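Local coordinates for pyroglutatmate porin OpdO (Pseudomonas aeruginosa, PDB 3SZV), which probably acts as an outer-membrane porin of the OprD family, a beta-barrel channel for small carboxylates such as pyroglutamate, at residues P287-A290 with G291-P294. Sequence-based numbering, arbitrary orientation.
Sequences PYIA and GSDP
Gly291 makes the bend that brings Ser292 back onto Ile289 O, a type II beta turn running from Ile289 to Ser292 within the loop that joins strands 271-281 and 311-320 of the barrel. It takes the third position with positive phi, where a CB would collide with Ala290 O, which is why glycine suits the place.

Ser292 closes the turn through two bonds to a single acceptor. Its backbone N lies 3.1 Å from Ile289 O, and its OG donates to Ile289 O at 2.7 Å. A chi1 of 76° sets the hydroxyl on the same side as the serine's own N-H, toward Ile289 O; both donors come in from one face of the Ile289 carbonyl plane, each tilted out of it. Serine suits the place because its short arm carries a donor just that far. Its carbonyl turns toward the tyrosine, Ser292 O resting 3.4 Å from Tyr288 CE1 at the ring edge, near the ring plane.

The CB of Asp293 points away from residues 287-290, and its OD1 is hydrogen-bonded to Asn137 ND2.

Pro294 brings the chain back over Tyr288, whose chi1 of 53° places CG between its backbone N and carbonyl carbon and so swings the ring against the proline. Pro294 CB sits 3.5 Å from the Tyr288 ring centroid, 8° off the normal, a CH-pi contact. Pro294 CG lies 3.6 Å from Tyr288 CZ. Proline C-H groups, slightly polarised by the ring's amide nitrogen, suit an electron-rich tyrosine face, and the closed ring loses little entropy on packing. The tyrosine hydroxyl bonds to Asp304 OD2, tethering the ring's far end.

The chemistry thus divides: paired hydrogen bonds satisfy the Ile289 carbonyl and close the bend, while a proline-on-aromatic contact packs residues 288 and 294, on its two arms, against each other, consistent with a well-defined loop conformation.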
# COMPACT_ATOMS: atom_id res chain seq x y z
N PRO A 287 -7.04 13.66 2.45
CA PRO A 287 -6.30 13.32 3.67
C PRO A 287 -6.00 11.84 3.75
O PRO A 287 -6.79 10.99 3.31
CB PRO A 287 -7.27 13.73 4.78
CG PRO A 287 -8.62 13.55 4.17
CD PRO A 287 -8.47 13.93 2.71
N TYR A 288 -4.83 11.54 4.33
CA TYR A 288 -4.43 10.18 4.65
C TYR A 288 -3.29 10.25 5.63
O TYR A 288 -2.69 11.31 5.81
CB TYR A 288 -4.02 9.38 3.41
CG TYR A 288 -2.98 9.94 2.45
CD1 TYR A 288 -1.69 9.41 2.40
CD2 TYR A 288 -3.31 10.94 1.53
CE1 TYR A 288 -0.76 9.88 1.49
CE2 TYR A 288 -2.39 11.40 0.61
CZ TYR A 288 -1.11 10.86 0.59
OH TYR A 288 -0.18 11.26 -0.31
N ILE A 289 -2.96 9.12 6.25
CA ILE A 289 -1.89 9.09 7.22
C ILE A 289 -0.55 9.37 6.53
O ILE A 289 -0.19 8.74 5.54
CB ILE A 289 -1.87 7.73 7.93
CG1 ILE A 289 -3.06 7.64 8.88
CG2 ILE A 289 -0.58 7.55 8.70
CD1 ILE A 289 -3.37 6.23 9.32
N ALA A 290 0.18 10.38 7.03
CA ALA A 290 1.47 10.73 6.43
C ALA A 290 2.41 9.53 6.47
O ALA A 290 2.50 8.84 7.50
CB ALA A 290 2.10 11.92 7.17
N GLY A 291 3.10 9.29 5.36
CA GLY A 291 4.02 8.18 5.28
C GLY A 291 3.40 6.94 4.68
O GLY A 291 4.12 6.00 4.31
N SER A 292 2.07 6.92 4.60
CA SER A 292 1.35 5.75 4.10
C SER A 292 0.80 5.99 2.69
O SER A 292 1.02 7.05 2.10
CB SER A 292 0.23 5.36 5.07
OG SER A 292 -0.87 6.24 4.96
N ASP A 293 0.12 5.00 2.12
CA ASP A 293 -0.33 5.09 0.73
C ASP A 293 -1.81 5.47 0.66
O ASP A 293 -2.66 4.82 1.28
CB ASP A 293 -0.16 3.74 0.01
CG ASP A 293 1.28 3.41 -0.30
OD1 ASP A 293 2.18 4.24 -0.04
OD2 ASP A 293 1.50 2.31 -0.84
N PRO A 294 -2.14 6.50 -0.13
CA PRO A 294 -3.55 6.87 -0.29
C PRO A 294 -4.22 5.96 -1.30
O PRO A 294 -3.59 5.54 -2.27
CB PRO A 294 -3.46 8.31 -0.83
CG PRO A 294 -2.19 8.30 -1.67
CD PRO A 294 -1.23 7.37 -0.90